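Long-range contacts in alpha-1,2-mannosyltransferase (Ktr4), putative (Neosartorya fumigata, PDB 7BOP), which is a putative fungal glycosyltransferase of the GT-A fold that holds guanosine-5'-diphosphate and a manganese ion in its pocket: residues 94-100 / 203-209; 101-105 / 181-187; 175-180 / 296-300. One frame throughout, in Å; residues are numbered along the deposited sequence.

Contact 1. Residues 94-100 / 203-209; sequences WNSKFNY and VDYDVFR
Trp94 NE1 gives a hydrogen bond to Tyr205 O, 2.9 Å away. The N-H...O angle is 159°. The oxygen lies at the edge of the indole, in its plane, but the nitrogen is tilted out of the carbonyl plane. Lys97 bends in the outer part of its chain and brings NZ to two oxygens. Lys97 NZ forms a salt bridge to Asp204 OD1 at 3.0 Å, on the anti side of that oxygen and out of the carboxylate plane. Lys97 NZ also donates to Val203 O at 2.9 Å, from above that carbonyl plane. Thr93 O is a further partner of NZ, and Lys354 pairs with the other oxygen of Asp204. Tyr100 OH donates to the syn lone pair of Asp206 OD2, 2.6 Å away.

Asp206 is also the N-cap of helix 207-213. Its CG points opposite the backbone N (chi1 -177°), and Asp206 OD1 accepts from Arg209 N at 3.2 Å. A weak bond from Phe208 N reaches the same oxygen.

The apolar part is an aromatic cluster. The edge of Phe208 points at the face of Tyr100 in a T-shaped pair with planes 65° apart. Phe208 CD2 stands over the centre of that ring, 3.7 Å from Tyr100 CE1. Phe208 CE2 meets Trp94 CH2 at 3.7 Å. Val207 CG2 packs on Trp94 CZ2. The ring of Phe98 lies against the Tyr205-Asp206 backbone, with Asp206 CA over one face.

Helix 80-98 is the crossover helix between parallel strands 69-74 and 102-106, a beta-alpha-beta unit. The contact joins its C-terminal end to the turn that leads into helix 207-213. Asp206 is buried and gripped by Tyr100, by Tyr57 OH and by a helix N terminus, which would probably favour its charged form.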
loop_
_atom_site.group_PDB
_atom_site.type_symbol
_atom_site.label_atom_id
_atom_site.label_comp_id
_atom_site.label_asym_id
_atom_site.label_seq_id
_atom_site.Cartn_x
_atom_site.Cartn_y
_atom_site.Cartn_z
ATOM N N TRP A 94 7.392 -6.833 15.763
ATOM C CA TRP A 94 7.649 -5.395 15.873
ATOM C C TRP A 94 6.916 -4.687 17.026
ATOM O O TRP A 94 7.565 -4.141 17.918
ATOM C CB TRP A 94 7.322 -4.691 14.543
ATOM C CG TRP A 94 7.752 -3.266 14.539
ATOM C CD1 TRP A 94 9.016 -2.805 14.489
ATOM C CD2 TRP A 94 6.910 -2.120 14.649
ATOM N NE1 TRP A 94 9.032 -1.430 14.537
ATOM C CE2 TRP A 94 7.746 -0.984 14.631
ATOM C CE3 TRP A 94 5.527 -1.940 14.736
ATOM C CZ2 TRP A 94 7.247 0.315 14.712
ATOM C CZ3 TRP A 94 5.029 -0.645 14.810
ATOM C CH2 TRP A 94 5.892 0.464 14.807
ATOM N N ASN A 95 5.586 -4.670 17.010
ATOM C CA ASN A 95 4.863 -3.742 17.881
ATOM C C ASN A 95 4.849 -4.102 19.385
ATOM O O ASN A 95 4.540 -3.228 20.209
ATOM C CB ASN A 95 3.442 -3.491 17.395
ATOM C CG ASN A 95 2.892 -2.156 17.880
ATOM O OD1 ASN A 95 3.567 -1.131 17.796
ATOM N ND2 ASN A 95 1.668 -2.154 18.368
ATOM N N SER A 96 5.187 -5.339 19.756
ATOM C CA SER A 96 5.294 -5.665 21.188
ATOM C C SER A 96 6.415 -4.871 21.850
ATOM O O SER A 96 6.378 -4.658 23.051
ATOM C CB SER A 96 5.494 -7.154 21.422
ATOM O OG SER A 96 6.710 -7.576 20.872
ATOM N N LYS A 97 7.395 -4.422 21.060
ATOM C CA LYS A 97 8.504 -3.617 21.565
ATOM C C LYS A 97 8.229 -2.112 21.516
ATOM O O LYS A 97 8.697 -1.363 22.371
ATOM C CB LYS A 97 9.777 -3.928 20.773
ATOM C CG LYS A 97 10.180 -5.395 20.797
ATOM C CD LYS A 97 11.233 -5.709 19.744
ATOM C CE LYS A 97 10.661 -5.671 18.322
ATOM N NZ LYS A 97 11.352 -6.636 17.433
ATOM N N PHE A 98 7.502 -1.659 20.500
ATOM C CA PHE A 98 7.307 -0.225 20.281
ATOM C C PHE A 98 5.940 0.287 20.728
ATOM O O PHE A 98 5.813 1.456 21.090
ATOM C CB PHE A 98 7.620 0.103 18.813
ATOM C CG PHE A 98 9.053 -0.145 18.461
ATOM C CD1 PHE A 98 10.040 0.721 18.905
ATOM C CD2 PHE A 98 9.430 -1.272 17.736
ATOM C CE1 PHE A 98 11.369 0.498 18.612
ATOM C CE2 PHE A 98 10.759 -1.504 17.443
ATOM C CZ PHE A 98 11.732 -0.618 17.877
ATOM N N ASN A 99 4.929 -0.585 20.701
ATOM C CA ASN A 99 3.605 -0.303 21.257
ATOM C C ASN A 99 2.911 0.925 20.675
ATOM O O ASN A 99 2.349 1.749 21.408
ATOM C CB ASN A 99 3.685 -0.221 22.786
ATOM C CG ASN A 99 4.165 -1.511 23.391
ATOM O OD1 ASN A 99 3.471 -2.519 23.330
ATOM N ND2 ASN A 99 5.358 -1.501 23.950
ATOM N N TYR A 100 2.963 1.050 19.348
ATOM C CA TYR A 100 2.169 2.051 18.656
ATOM C C TYR A 100 0.689 1.626 18.671
ATOM O O TYR A 100 0.381 0.427 18.687
ATOM C CB TYR A 100 2.694 2.269 17.224
ATOM C CG TYR A 100 3.852 3.218 17.151
ATOM C CD1 TYR A 100 3.632 4.587 17.019
ATOM C CD2 TYR A 100 5.171 2.766 17.231
ATOM C CE1 TYR A 100 4.687 5.476 16.955
ATOM C CE2 TYR A 100 6.234 3.653 17.174
ATOM C CZ TYR A 100 5.984 5.007 17.028
ATOM O OH TYR A 100 7.017 5.891 16.956
ATOM N N VAL A 203 11.875 -6.882 13.458
ATOM C CA VAL A 203 12.352 -5.558 13.095
ATOM C C VAL A 203 12.646 -4.841 14.414
ATOM O O VAL A 203 11.755 -4.714 15.261
ATOM C CB VAL A 203 11.304 -4.833 12.242
ATOM C CG1 VAL A 203 11.724 -3.391 11.950
ATOM C CG2 VAL A 203 11.096 -5.591 10.939
ATOM N N ASP A 204 13.888 -4.391 14.576
ATOM C CA ASP A 204 14.388 -3.906 15.863
ATOM C C ASP A 204 14.645 -2.404 15.911
ATOM O O ASP A 204 15.423 -1.940 16.737
ATOM C CB ASP A 204 15.652 -4.698 16.227
ATOM C CG ASP A 204 15.350 -6.148 16.530
ATOM O OD1 ASP A 204 14.352 -6.402 17.221
ATOM O OD2 ASP A 204 16.093 -7.027 16.070
ATOM N N TYR A 205 13.990 -1.653 15.027
ATOM C CA TYR A 205 14.012 -0.198 15.068
ATOM C C TYR A 205 12.611 0.346 14.827
ATOM O O TYR A 205 11.746 -0.336 14.251
ATOM C CB TYR A 205 15.023 0.373 14.061
ATOM C CG TYR A 205 14.711 0.043 12.610
ATOM C CD1 TYR A 205 15.107 -1.178 12.045
ATOM C CD2 TYR A 205 14.000 0.938 11.810
ATOM C CE1 TYR A 205 14.808 -1.492 10.710
ATOM C CE2 TYR A 205 13.694 0.634 10.480
ATOM C CZ TYR A 205 14.100 -0.590 9.935
ATOM O OH TYR A 205 13.790 -0.883 8.614
ATOM N N ASP A 206 12.395 1.578 15.272
ATOM C CA ASP A 206 11.123 2.251 15.122
ATOM C C ASP A 206 10.981 2.727 13.660
ATOM O O ASP A 206 11.596 3.717 13.263
ATOM C CB ASP A 206 11.048 3.422 16.105
ATOM C CG ASP A 206 9.720 4.140 16.080
ATOM O OD1 ASP A 206 8.992 4.042 15.061
ATOM O OD2 ASP A 206 9.404 4.837 17.086
ATOM N N VAL A 207 10.162 2.023 12.883
ATOM C CA VAL A 207 10.044 2.309 11.443
ATOM C C VAL A 207 9.436 3.678 11.198
ATOM O O VAL A 207 9.760 4.328 10.210
ATOM C CB VAL A 207 9.245 1.234 10.664
ATOM C CG1 VAL A 207 9.885 -0.140 10.830
ATOM C CG2 VAL A 207 7.778 1.211 11.063
ATOM N N PHE A 208 8.568 4.126 12.101
ATOM C CA PHE A 208 7.943 5.435 11.949
ATOM C C PHE A 208 8.950 6.564 12.107
ATOM O O PHE A 208 8.975 7.494 11.298
ATOM C CB PHE A 208 6.782 5.617 12.932
ATOM C CG PHE A 208 5.577 4.783 12.624
ATOM C CD1 PHE A 208 4.943 4.867 11.379
ATOM C CD2 PHE A 208 5.024 3.949 13.594
ATOM C CE1 PHE A 208 3.801 4.124 11.109
ATOM C CE2 PHE A 208 3.877 3.203 13.323
ATOM C CZ PHE A 208 3.261 3.296 12.080
ATOM N N ARG A 209 9.800 6.476 13.123
ATOM C CA ARG A 209 10.835 7.487 13.323
ATOM C C ARG A 209 11.982 7.343 12.331
ATOM O O ARG A 209 12.642 8.325 12.014
ATOM C CB ARG A 209 11.324 7.480 14.764
ATOM C CG ARG A 209 10.199 7.848 15.719
ATOM C CD ARG A 209 10.704 8.103 17.125
ATOM N NE ARG A 209 11.498 9.332 17.214
ATOM C CZ ARG A 209 12.056 9.806 18.338
ATOM N NH1 ARG A 209 11.923 9.156 19.495
ATOM N NH2 ARG A 209 12.758 10.935 18.296
#

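Contact 2. Residues 101-105 / 181-187; sequences PWIFF and HPALKNY
Phe105 keeps CG beside its backbone N (chi1 -65°), while His181 swings CG to the far side of its own N (chi1 -162°). The two rings meet edge-to-face. The edge of Phe105 points at the face of the imidazole, and the planes are 73° apart. Phe105 CE1 sits over the middle of that face, 3.5 Å from His181 CG. The imidazole is held in place at both nitrogens. His181 ND1 accepts from Ala183 N at 3.2 Å, close to the ring plane, and NE2 is hydrogen-bonded to Gln130 O.

The rest of the contact is apolar, and no hydrogen bond crosses it. Phe105 CZ touches Leu184 CG at 3.9 Å. Ile103 CD1 reaches Leu184 CD2 at 3.7 Å and also lies over one face of Tyr187, 4.0 Å from Tyr187 CZ. Pro101 CG comes up to the hydroxyl end of Tyr187. Tyr187 OH is hydrogen-bonded to a glycerol, probably from the crystallisation liquor.

Segment 181-187 holds a 3-10 segment at 182-184 that runs into a type I turn from Leu184 to Tyr187. It links helix 165-177 to strand 189-192. It packs on strand 102-106, which runs parallel to strands 69-74 and 126-130 in the nucleotide-binding sheet of the GT-A fold. Ala70 and Glu129 touch Ile103 from those two strands, and Trp173 of helix 165-177 meets the Phe105 ring.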
loop_
_atom_site.group_PDB
_atom_site.type_symbol
_atom_site.label_atom_id
_atom_site.label_comp_id
_atom_site.label_asym_id
_atom_site.label_seq_id
_atom_site.Cartn_x
_atom_site.Cartn_y
_atom_site.Cartn_z
ATOM N N PRO A 101 -0.231 2.600 18.688
ATOM C CA PRO A 101 -1.655 2.257 18.738
ATOM C C PRO A 101 -2.191 1.671 17.428
ATOM O O PRO A 101 -1.638 1.946 16.351
ATOM C CB PRO A 101 -2.324 3.597 19.003
ATOM C CG PRO A 101 -1.410 4.593 18.383
ATOM C CD PRO A 101 -0.023 4.053 18.543
ATOM N N TRP A 102 -3.249 0.862 17.552
ATOM C CA TRP A 102 -4.017 0.353 16.419
ATOM C C TRP A 102 -5.305 1.155 16.281
ATOM O O TRP A 102 -6.036 1.345 17.272
ATOM C CB TRP A 102 -4.398 -1.109 16.610
ATOM C CG TRP A 102 -3.302 -2.099 16.552
ATOM C CD1 TRP A 102 -2.452 -2.446 17.568
ATOM C CD2 TRP A 102 -2.958 -2.929 15.436
ATOM N NE1 TRP A 102 -1.599 -3.430 17.147
ATOM C CE2 TRP A 102 -1.884 -3.747 15.843
ATOM C CE3 TRP A 102 -3.445 -3.052 14.130
ATOM C CZ2 TRP A 102 -1.284 -4.681 14.986
ATOM C CZ3 TRP A 102 -2.855 -3.982 13.279
ATOM C CH2 TRP A 102 -1.785 -4.781 13.709
ATOM N N ILE A 103 -5.587 1.624 15.062
ATOM C CA ILE A 103 -6.848 2.282 14.744
ATOM C C ILE A 103 -7.543 1.487 13.639
ATOM O O ILE A 103 -7.045 1.398 12.500
ATOM C CB ILE A 103 -6.650 3.756 14.339
ATOM C CG1 ILE A 103 -5.781 4.484 15.369
ATOM C CG2 ILE A 103 -7.990 4.465 14.224
ATOM C CD1 ILE A 103 -5.461 5.918 15.034
ATOM N N PHE A 104 -8.693 0.904 13.986
ATOM C CA PHE A 104 -9.496 0.115 13.063
ATOM C C PHE A 104 -10.624 0.955 12.479
ATOM O O PHE A 104 -11.249 1.757 13.192
ATOM C CB PHE A 104 -10.046 -1.116 13.776
ATOM C CG PHE A 104 -8.976 -1.981 14.371
ATOM C CD1 PHE A 104 -8.196 -2.791 13.557
ATOM C CD2 PHE A 104 -8.727 -1.974 15.742
ATOM C CE1 PHE A 104 -7.192 -3.578 14.088
ATOM C CE2 PHE A 104 -7.726 -2.768 16.284
ATOM C CZ PHE A 104 -6.959 -3.580 15.458
ATOM N N PHE A 105 -10.859 0.785 11.177
ATOM C CA PHE A 105 -11.897 1.507 10.438
ATOM C C PHE A 105 -12.861 0.539 9.791
ATOM O O PHE A 105 -12.468 -0.535 9.337
ATOM C CB PHE A 105 -11.274 2.384 9.359
ATOM C CG PHE A 105 -10.425 3.495 9.906
ATOM C CD1 PHE A 105 -10.995 4.724 10.225
ATOM C CD2 PHE A 105 -9.066 3.316 10.107
ATOM C CE1 PHE A 105 -10.216 5.753 10.722
ATOM C CE2 PHE A 105 -8.282 4.344 10.614
ATOM C CZ PHE A 105 -8.854 5.566 10.914
ATOM N N HIS A 181 -10.056 11.327 7.614
ATOM C CA HIS A 181 -10.856 10.858 8.742
ATOM C C HIS A 181 -10.456 11.628 10.016
ATOM O O HIS A 181 -9.259 11.801 10.273
ATOM C CB HIS A 181 -10.700 9.360 8.965
ATOM C CG HIS A 181 -11.792 8.777 9.803
ATOM N ND1 HIS A 181 -11.847 8.960 11.165
ATOM C CD2 HIS A 181 -12.877 8.039 9.483
ATOM C CE1 HIS A 181 -12.911 8.352 11.654
ATOM N NE2 HIS A 181 -13.552 7.779 10.652
ATOM N N PRO A 182 -11.445 12.108 10.802
ATOM C CA PRO A 182 -11.120 12.896 12.018
ATOM C C PRO A 182 -10.167 12.220 13.020
ATOM O O PRO A 182 -9.293 12.867 13.575
ATOM C CB PRO A 182 -12.501 13.120 12.664
ATOM C CG PRO A 182 -13.446 13.125 11.511
ATOM C CD PRO A 182 -12.898 12.122 10.521
ATOM N N ALA A 183 -10.376 10.937 13.263
ATOM C CA ALA A 183 -9.471 10.093 14.060
ATOM C C ALA A 183 -7.974 10.210 13.753
ATOM O O ALA A 183 -7.151 10.017 14.661
ATOM C CB ALA A 183 -9.900 8.640 13.978
ATOM N N LEU A 184 -7.618 10.522 12.504
ATOM C CA LEU A 184 -6.216 10.664 12.114
ATOM C C LEU A 184 -5.705 12.103 12.055
ATOM O O LEU A 184 -4.552 12.325 11.681
ATOM C CB LEU A 184 -5.981 9.978 10.757
ATOM C CG LEU A 184 -6.208 8.469 10.729
ATOM C CD1 LEU A 184 -5.874 7.925 9.340
ATOM C CD2 LEU A 184 -5.375 7.761 11.788
ATOM N N LYS A 185 -6.525 13.074 12.452
ATOM C CA LYS A 185 -6.165 14.491 12.320
ATOM C C LYS A 185 -4.823 14.853 12.974
ATOM O O LYS A 185 -4.033 15.598 12.395
ATOM C CB LYS A 185 -7.273 15.382 12.897
ATOM C CG LYS A 185 -7.115 16.854 12.555
ATOM C CD LYS A 185 -8.033 17.720 13.399
ATOM C CE LYS A 185 -7.790 19.204 13.150
ATOM N NZ LYS A 185 -8.135 20.009 14.357
ATOM N N ASN A 186 -4.559 14.329 14.168
ATOM C CA ASN A 186 -3.303 14.639 14.866
ATOM C C ASN A 186 -2.145 13.672 14.582
ATOM O O ASN A 186 -1.092 13.774 15.201
ATOM C CB ASN A 186 -3.565 14.756 16.373
ATOM C CG ASN A 186 -4.567 15.860 16.696
ATOM O OD1 ASN A 186 -4.529 16.942 16.103
ATOM N ND2 ASN A 186 -5.477 15.582 17.620
ATOM N N TYR A 187 -2.327 12.772 13.613
ATOM C CA TYR A 187 -1.296 11.824 13.204
ATOM C C TYR A 187 -0.638 12.281 11.917
ATOM O O TYR A 187 -1.285 12.895 11.080
ATOM C CB TYR A 187 -1.925 10.445 13.010
ATOM C CG TYR A 187 -2.340 9.816 14.308
ATOM C CD1 TYR A 187 -3.586 10.082 14.879
ATOM C CD2 TYR A 187 -1.477 8.970 14.990
ATOM C CE1 TYR A 187 -3.961 9.504 16.090
ATOM C CE2 TYR A 187 -1.838 8.388 16.195
ATOM C CZ TYR A 187 -3.078 8.662 16.740
ATOM O OH TYR A 187 -3.414 8.071 17.928
#

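Contact 3. Residues 175-180 / 296-300; sequences SGMFYK and YDAYF
Asp297 OD1 is gripped by two donors from the other segment. Tyr179 OH gives a bond of 2.7 Å to Asp297 OD1, on the anti side of the oxygen. Lys180 NZ comes at 2.9 Å to the syn lone pair of Asp297 OD1 and makes a salt bridge. Tyr179 takes a first torsion that puts CG between its backbone N and carbonyl carbon (chi1 57°), and this turns the ring toward the acid. The ring and carboxylate planes stand almost at right angles, 82° apart. Lys180 NZ also donates to Gly176 O at 2.7 Å, so one ammonium joins the acid to a main-chain carbonyl near the end of helix 165-177.

A second tyrosine bond lies close by. Tyr296 OH donates to Ser175 O at 2.6 Å, in the carbonyl plane and on a lone pair. Helix 165-177 widens here into a pi-type turn at 175-177 before a 3-10 segment. This is helix-to-helix packing against helix 294-306. Helix 165-177 also carries Ser166, Tyr167 and Met170 of the guanosine-5'-diphosphate pocket, in its N-terminal half.

Gly176 has no side chain, and its CA sits over the centre of one face of the Phe300 ring in a CH-pi contact. The Gly176 CA stands 3.4 Å from the centroid of the Phe300 ring, only 7° off the normal. Met177 CE meets the edge of the same ring, 3.8 Å from Phe300 CZ. Tyr179 CE2 touches Tyr296 CE1 at 3.9 Å. Beyond the two segments, Phe291 meets the Tyr296 ring edge-to-face, and Val319 and His320 of helix 316-327 also touch it.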
loop_
_atom_site.group_PDB
_atom_site.type_symbol
_atom_site.label_atom_id
_atom_site.label_comp_id
_atom_site.label_asym_id
_atom_site.label_seq_id
_atom_site.Cartn_x
_atom_site.Cartn_y
_atom_site.Cartn_z
ATOM N N SER A 175 -7.871 5.677 -1.536
ATOM C CA SER A 175 -7.285 6.660 -2.447
ATOM C C SER A 175 -7.364 8.107 -1.961
ATOM O O SER A 175 -6.424 8.873 -2.169
ATOM C CB SER A 175 -7.932 6.579 -3.829
ATOM O OG SER A 175 -7.685 5.320 -4.449
ATOM N N GLY A 176 -8.489 8.490 -1.366
ATOM C CA GLY A 176 -8.741 9.897 -1.047
ATOM C C GLY A 176 -9.363 10.267 0.284
ATOM O O GLY A 176 -9.428 11.456 0.604
ATOM N N MET A 177 -9.828 9.284 1.055
ATOM C CA MET A 177 -10.641 9.567 2.238
ATOM C C MET A 177 -10.003 9.217 3.576
ATOM O O MET A 177 -10.260 9.922 4.557
ATOM C CB MET A 177 -11.996 8.865 2.126
ATOM C CG MET A 177 -12.811 9.250 0.895
ATOM S SD MET A 177 -13.126 11.023 0.803
ATOM C CE MET A 177 -14.004 11.134 -0.741
ATOM N N PHE A 178 -9.187 8.162 3.646
ATOM C CA PHE A 178 -8.626 7.731 4.940
ATOM C C PHE A 178 -7.858 8.853 5.641
ATOM O O PHE A 178 -7.999 9.034 6.852
ATOM C CB PHE A 178 -7.788 6.442 4.825
ATOM C CG PHE A 178 -6.369 6.642 4.343
ATOM C CD1 PHE A 178 -6.087 6.815 2.985
ATOM C CD2 PHE A 178 -5.308 6.618 5.242
ATOM C CE1 PHE A 178 -4.776 6.970 2.546
ATOM C CE2 PHE A 178 -4.000 6.786 4.812
ATOM C CZ PHE A 178 -3.731 6.957 3.455
ATOM N N TYR A 179 -7.093 9.622 4.868
ATOM C CA TYR A 179 -6.311 10.731 5.400
ATOM C C TYR A 179 -7.136 11.978 5.790
ATOM O O TYR A 179 -6.572 12.932 6.319
ATOM C CB TYR A 179 -5.178 11.125 4.450
ATOM C CG TYR A 179 -5.585 11.514 3.039
ATOM C CD1 TYR A 179 -5.911 12.830 2.720
ATOM C CD2 TYR A 179 -5.583 10.565 2.010
ATOM C CE1 TYR A 179 -6.256 13.184 1.426
ATOM C CE2 TYR A 179 -5.920 10.907 0.710
ATOM C CZ TYR A 179 -6.250 12.214 0.417
ATOM O OH TYR A 179 -6.586 12.549 -0.874
ATOM N N LYS A 180 -8.436 11.964 5.497
ATOM C CA LYS A 180 -9.384 12.988 5.932
ATOM C C LYS A 180 -10.237 12.549 7.116
ATOM O O LYS A 180 -11.071 13.321 7.571
ATOM C CB LYS A 180 -10.319 13.356 4.775
ATOM C CG LYS A 180 -9.617 13.973 3.583
ATOM C CD LYS A 180 -10.640 14.365 2.530
ATOM C CE LYS A 180 -9.988 15.001 1.318
ATOM N NZ LYS A 180 -9.914 14.062 0.161
ATOM N N TYR A 296 -1.382 15.965 -4.411
ATOM C CA TYR A 296 -2.031 14.659 -4.375
ATOM C C TYR A 296 -3.539 14.782 -4.221
ATOM O O TYR A 296 -4.298 14.094 -4.913
ATOM C CB TYR A 296 -1.484 13.725 -3.288
ATOM C CG TYR A 296 -2.207 12.398 -3.362
ATOM C CD1 TYR A 296 -3.390 12.191 -2.652
ATOM C CD2 TYR A 296 -1.766 11.389 -4.223
ATOM C CE1 TYR A 296 -4.101 11.011 -2.766
ATOM C CE2 TYR A 296 -2.466 10.195 -4.337
ATOM C CZ TYR A 296 -3.626 10.014 -3.601
ATOM O OH TYR A 296 -4.338 8.853 -3.708
ATOM N N ASP A 297 -3.989 15.619 -3.294
ATOM C CA ASP A 297 -5.413 15.697 -3.044
ATOM C C ASP A 297 -6.176 16.285 -4.231
ATOM O O ASP A 297 -7.296 15.869 -4.488
ATOM C CB ASP A 297 -5.724 16.478 -1.774
ATOM C CG ASP A 297 -7.114 16.206 -1.264
ATOM O OD1 ASP A 297 -7.524 15.024 -1.173
ATOM O OD2 ASP A 297 -7.811 17.181 -0.956
ATOM N N ALA A 298 -5.582 17.243 -4.943
ATOM C CA ALA A 298 -6.185 17.748 -6.190
ATOM C C ALA A 298 -6.285 16.627 -7.237
ATOM O O ALA A 298 -7.290 16.521 -7.939
ATOM C CB ALA A 298 -5.390 18.921 -6.744
ATOM N N TYR A 299 -5.245 15.796 -7.316
ATOM C CA TYR A 299 -5.240 14.616 -8.190
ATOM C C TYR A 299 -6.376 13.676 -7.826
ATOM O O TYR A 299 -7.144 13.255 -8.703
ATOM C CB TYR A 299 -3.884 13.904 -8.123
ATOM C CG TYR A 299 -3.785 12.630 -8.939
ATOM C CD1 TYR A 299 -4.015 12.643 -10.316
ATOM C CD2 TYR A 299 -3.431 11.413 -8.344
ATOM C CE1 TYR A 299 -3.914 11.481 -11.070
ATOM C CE2 TYR A 299 -3.325 10.246 -9.099
ATOM C CZ TYR A 299 -3.564 10.285 -10.456
ATOM O OH TYR A 299 -3.463 9.132 -11.217
ATOM N N PHE A 300 -6.524 13.369 -6.534
ATOM C CA PHE A 300 -7.617 12.509 -6.118
ATOM C C PHE A 300 -8.973 13.090 -6.535
ATOM O O PHE A 300 -9.806 12.381 -7.091
ATOM C CB PHE A 300 -7.638 12.217 -4.611
ATOM C CG PHE A 300 -8.939 11.631 -4.174
ATOM C CD1 PHE A 300 -9.250 10.315 -4.493
ATOM C CD2 PHE A 300 -9.910 12.421 -3.565
ATOM C CE1 PHE A 300 -10.479 9.770 -4.153
ATOM C CE2 PHE A 300 -11.146 11.881 -3.220
ATOM C CZ PHE A 300 -11.429 10.554 -3.516
#

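How the contacts relate
From the N terminus the chain passes 94-100, at the end of helix 80-98, and runs straight into strand 102-106. Contact 1 opens on the first and contact 2 on the second, and the two touch where Asn95 meets Trp102. Next comes helix 165-177, whose end opens contact 3. The turn 181-187 then closes contact 2, and 203-209 closes contact 1. Contact 2 is therefore nested inside contact 1. Contact 3 closes last and crosses both. Contacts 2 and 3 also touch, through Leu184 and Phe178. Contact 1 ties helix 80-98 to the start of helix 207-213, contact 2 ties strand 102-106 to the turn before strand 189-192, and contact 3 ties helix 165-177 to helix 294-306.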